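Local structure of small ribosomal subunit biogenesis GTPase RsgA (Thermotoga maritima, 1U0L) at residues K124-D129 against K151-T156. The protein is a circularly permuted GTPase that probably hydrolyses GTP slowly and assists late maturation of the 30S ribosomal subunit. Sequence-based numbering, arbitrary orientation.
Sequences KMDLYD and KTSAKT. With GDP (guanosine-5'-diphosphate), chain E.
Asp126 and Ser153 meet at the edge of the GDP guanine, while Lys124 and Lys155 lie over its opposite faces. On one face the aliphatic chain of Lys124 runs along the base, with CG 3.6 Å from GDP C6. On the other, Lys155 CG is 3.6 Å from GDP C2. The Asp126 carboxylate grips the N1-N2 edge with both oxygens. Asp126 OD1 accepts from GDP N1 at 2.7 Å, almost straight (178°). Asp126 OD2 accepts from GDP N2 at 2.7 Å. At the next edge position Ala154 N donates to GDP O6 (2.8 Å), and Ala154 CB sits near N7.

The Ser153 hydroxyl is a second-shell group that braces Asp126. Ser153 OG donates to Asp126 OD1 and accepts from Thr156 N (3.1 Å), an ST motif. The Asp126 CG lies between backbone N and carbonyl carbon (chi1 60°), which turns the carboxylate toward both Ser153 and the base. The loops are also joined through the backbone: Met125 N donates to Thr152 O at 3.1 Å and 169°. Beside this bond the bent Met125 chain crosses the aliphatic part of Lys151, whose NZ pairs with Glu140.

Lys124 bends at its last torsion to bring NZ to GDP O4' (3.0 Å) and to Gly179 O of the P-loop. Replacing Lys124 with an alanine would probably strip most of the aliphatic packing from one guanine face and leave O4' and the Gly179 carbonyl without this donor.

Lys124 and Asp126 belong to the NKxD motif, and Ser153-Ala154-Lys155 is the SAK motif of GTPases. The carboxylate accepts from N1 and N2, and an amide donates to O6. Adenine has neither the N1 hydrogen nor an acceptor at position 6, so this pattern selects guanine.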
ATOM      1  N   LYS A 124       0.717  11.039  15.050  1.00 29.20           N
ATOM      2  CA  LYS A 124       0.955  11.326  16.465  1.00 29.49           C
ATOM      3  C   LYS A 124       1.730  12.621  16.697  1.00 31.76           C
ATOM      4  O   LYS A 124       2.503  12.721  17.649  1.00 30.45           O
ATOM      5  CB  LYS A 124       1.735  10.179  17.127  1.00 18.35           C
ATOM      6  CG  LYS A 124       1.062   8.811  17.119  1.00 16.63           C
ATOM      7  CD  LYS A 124       1.485   8.014  18.355  1.00 15.80           C
ATOM      8  CE  LYS A 124       1.499   6.499  18.145  1.00 13.89           C
ATOM      9  NZ  LYS A 124       0.152   5.926  18.113  1.00 12.54           N
ATOM     10  N   MET A 125       1.526  13.608  15.833  1.00 37.25           N
ATOM     11  CA  MET A 125       2.239  14.869  15.964  1.00 35.69           C
ATOM     12  C   MET A 125       1.955  15.542  17.298  1.00 37.59           C
ATOM     13  O   MET A 125       2.815  16.231  17.853  1.00 38.43           O
ATOM     14  CB  MET A 125       1.855  15.810  14.828  1.00 18.84           C
ATOM     15  CG  MET A 125       2.275  15.343  13.436  1.00 15.21           C
ATOM     16  SD  MET A 125       4.035  15.489  13.065  1.00 10.42           S
ATOM     17  CE  MET A 125       4.232  17.238  13.244  1.00  1.90           C
ATOM     18  N   ASP A 126       0.753  15.331  17.818  1.00 34.74           N
ATOM     19  CA  ASP A 126       0.357  15.950  19.077  1.00 36.70           C
ATOM     20  C   ASP A 126       1.237  15.543  20.242  1.00 38.36           C
ATOM     21  O   ASP A 126       1.246  16.199  21.282  1.00 38.79           O
ATOM     22  CB  ASP A 126      -1.091  15.598  19.410  1.00 26.75           C
ATOM     23  CG  ASP A 126      -1.300  14.107  19.555  1.00 29.29           C
ATOM     24  OD1 ASP A 126      -1.355  13.421  18.514  1.00 31.47           O
ATOM     25  OD2 ASP A 126      -1.391  13.619  20.700  1.00 28.10           O
ATOM     26  N   LEU A 127       1.986  14.466  20.062  1.00 44.81           N
ATOM     27  CA  LEU A 127       2.845  13.939  21.116  1.00 45.87           C
ATOM     28  C   LEU A 127       4.284  14.435  21.069  1.00 47.16           C
ATOM     29  O   LEU A 127       5.011  14.338  22.056  1.00 49.28           O
ATOM     30  CB  LEU A 127       2.862  12.416  21.016  1.00 32.88           C
ATOM     31  CG  LEU A 127       2.395  11.512  22.149  1.00 33.96           C
ATOM     32  CD1 LEU A 127       0.951  11.816  22.523  1.00 33.77           C
ATOM     33  CD2 LEU A 127       2.544  10.065  21.684  1.00 35.48           C
ATOM     34  N   TYR A 128       4.691  14.975  19.928  1.00 30.84           N
ATOM     35  CA  TYR A 128       6.065  15.403  19.731  1.00 30.14           C
ATOM     36  C   TYR A 128       6.562  16.688  20.355  1.00 30.52           C
ATOM     37  O   TYR A 128       5.940  17.731  20.216  1.00 30.29           O
ATOM     38  CB  TYR A 128       6.352  15.446  18.238  1.00 28.00           C
ATOM     39  CG  TYR A 128       6.069  14.141  17.538  1.00 27.28           C
ATOM     40  CD1 TYR A 128       5.976  12.946  18.257  1.00 26.41           C
ATOM     41  CD2 TYR A 128       5.924  14.094  16.152  1.00 25.03           C
ATOM     42  CE1 TYR A 128       5.742  11.733  17.613  1.00 25.09           C
ATOM     43  CE2 TYR A 128       5.696  12.890  15.498  1.00 25.24           C
ATOM     44  CZ  TYR A 128       5.605  11.710  16.237  1.00 24.94           C
ATOM     45  OH  TYR A 128       5.385  10.508  15.598  1.00 23.53           O
ATOM     46  N   ASP A 129       7.706  16.593  21.027  1.00 32.95           N
ATOM     47  CA  ASP A 129       8.349  17.750  21.640  1.00 34.99           C
ATOM     48  C   ASP A 129       9.373  18.254  20.624  1.00 37.27           C
ATOM     49  O   ASP A 129       9.385  17.799  19.476  1.00 37.98           O
ATOM     50  CB  ASP A 129       9.034  17.368  22.957  1.00 35.95           C
ATOM     51  CG  ASP A 129      10.086  16.262  22.795  1.00 37.19           C
ATOM     52  OD1 ASP A 129      10.301  15.516  23.779  1.00 34.79           O
ATOM     53  OD2 ASP A 129      10.702  16.145  21.710  1.00 37.52           O
ATOM     54  N   LYS A 151       1.408  15.449   7.761  1.00 22.84           N
ATOM     55  CA  LYS A 151       1.566  15.371   9.213  1.00 22.80           C
ATOM     56  C   LYS A 151       0.186  15.257   9.868  1.00 22.38           C
ATOM     57  O   LYS A 151      -0.664  16.130   9.701  1.00 20.43           O
ATOM     58  CB  LYS A 151       2.274  16.621   9.755  1.00 32.50           C
ATOM     59  CG  LYS A 151       3.673  16.923   9.225  1.00 34.12           C
ATOM     60  CD  LYS A 151       4.183  18.179   9.951  1.00 38.85           C
ATOM     61  CE  LYS A 151       5.509  18.719   9.440  1.00 39.31           C
ATOM     62  NZ  LYS A 151       5.346  19.365   8.113  1.00 42.86           N
ATOM     63  N   THR A 152      -0.033  14.207  10.644  1.00 26.83           N
ATOM     64  CA  THR A 152      -1.340  14.047  11.260  1.00 27.60           C
ATOM     65  C   THR A 152      -1.380  13.777  12.763  1.00 27.59           C
ATOM     66  O   THR A 152      -0.356  13.582  13.421  1.00 26.85           O
ATOM     67  CB  THR A 152      -2.109  12.899  10.588  1.00 36.05           C
ATOM     68  OG1 THR A 152      -1.549  11.643  11.002  1.00 35.82           O
ATOM     69  CG2 THR A 152      -2.010  13.012   9.075  1.00 34.28           C
ATOM     70  N   SER A 153      -2.604  13.779  13.284  1.00 27.84           N
ATOM     71  CA  SER A 153      -2.887  13.456  14.675  1.00 26.91           C
ATOM     72  C   SER A 153      -4.294  12.901  14.706  1.00 26.83           C
ATOM     73  O   SER A 153      -5.258  13.649  14.575  1.00 27.88           O
ATOM     74  CB  SER A 153      -2.828  14.671  15.583  1.00 26.43           C
ATOM     75  OG  SER A 153      -3.085  14.269  16.926  1.00 23.76           O
ATOM     76  N   ALA A 154      -4.412  11.587  14.850  1.00 19.28           N
ATOM     77  CA  ALA A 154      -5.719  10.954  14.903  1.00 22.36           C
ATOM     78  C   ALA A 154      -6.545  11.628  15.994  1.00 25.29           C
ATOM     79  O   ALA A 154      -7.749  11.829  15.837  1.00 25.93           O
ATOM     80  CB  ALA A 154      -5.570   9.473  15.199  1.00 71.06           C
ATOM     81  N   LYS A 155      -5.878  11.990  17.090  1.00 41.35           N
ATOM     82  CA  LYS A 155      -6.522  12.642  18.230  1.00 43.14           C
ATOM     83  C   LYS A 155      -6.958  14.086  17.963  1.00 42.39           C
ATOM     84  O   LYS A 155      -8.140  14.419  18.033  1.00 44.11           O
ATOM     85  CB  LYS A 155      -5.573  12.622  19.432  1.00 62.13           C
ATOM     86  CG  LYS A 155      -5.306  11.251  20.022  1.00 67.88           C
ATOM     87  CD  LYS A 155      -6.542  10.690  20.724  1.00 73.34           C
ATOM     88  CE  LYS A 155      -6.256   9.332  21.359  1.00 74.91           C
ATOM     89  NZ  LYS A 155      -5.180   9.416  22.394  1.00 75.61           N
ATOM     90  N   THR A 156      -5.986  14.943  17.679  1.00 28.66           N
ATOM     91  CA  THR A 156      -6.236  16.353  17.412  1.00 26.97           C
ATOM     92  C   THR A 156      -7.013  16.604  16.125  1.00 26.68           C
ATOM     93  O   THR A 156      -7.723  17.605  15.998  1.00 24.24           O
ATOM     94  CB  THR A 156      -4.925  17.108  17.293  1.00 29.48           C
ATOM     95  OG1 THR A 156      -4.256  17.089  18.547  1.00 30.68           O
ATOM     96  CG2 THR A 156      -5.171  18.531  16.904  1.00 33.66           C
TER
HETATM   97  PB  GDP E 299      -2.485   0.594  14.710  1.00 27.89           P
HETATM   98  O1B GDP E 299      -1.504   1.265  13.797  1.00 28.31           O
HETATM   99  O2B GDP E 299      -2.025  -0.773  15.193  1.00 31.29           O
HETATM  100  O3B GDP E 299      -3.907   0.501  14.115  1.00 29.58           O
HETATM  101  O3A GDP E 299      -2.591   1.558  16.068  1.00 26.58           O
HETATM  102  PA  GDP E 299      -3.861   2.137  16.787  1.00 30.77           P
HETATM  103  O1A GDP E 299      -4.635   1.061  17.479  1.00 27.96           O
HETATM  104  O2A GDP E 299      -4.677   2.981  15.816  1.00 27.51           O
HETATM  105  O5' GDP E 299      -3.233   3.164  17.873  1.00 31.03           O
HETATM  106  C5' GDP E 299      -2.412   2.650  18.925  1.00 31.21           C
HETATM  107  C4' GDP E 299      -2.541   3.502  20.151  1.00 30.14           C
HETATM  108  O4' GDP E 299      -2.023   4.809  19.810  1.00 29.63           O
HETATM  109  C3' GDP E 299      -3.982   3.664  20.737  1.00 30.25           C
HETATM  110  O3' GDP E 299      -3.876   3.395  22.211  1.00 28.14           O
HETATM  111  C2' GDP E 299      -4.346   5.129  20.465  1.00 29.31           C
HETATM  112  O2' GDP E 299      -5.067   5.640  21.580  1.00 30.23           O
HETATM  113  C1' GDP E 299      -2.955   5.796  20.145  1.00 29.33           C
HETATM  114  N9  GDP E 299      -2.911   6.844  18.950  1.00 26.31           N
HETATM  115  C8  GDP E 299      -3.193   6.591  17.643  1.00 27.92           C
HETATM  116  N7  GDP E 299      -3.036   7.702  16.896  1.00 25.93           N
HETATM  117  C5  GDP E 299      -2.632   8.689  17.784  1.00 25.96           C
HETATM  118  C6  GDP E 299      -2.314  10.062  17.561  1.00 27.37           C
HETATM  119  O6  GDP E 299      -2.334  10.649  16.476  1.00 29.32           O
HETATM  120  N1  GDP E 299      -1.943  10.759  18.730  1.00 27.95           N
HETATM  121  C2  GDP E 299      -1.897  10.153  19.976  1.00 27.07           C
HETATM  122  N2  GDP E 299      -1.537  10.910  21.027  1.00 25.00           N
HETATM  123  N3  GDP E 299      -2.199   8.845  20.179  1.00 26.66           N
HETATM  124  C4  GDP E 299      -2.557   8.184  19.051  1.00 24.65           C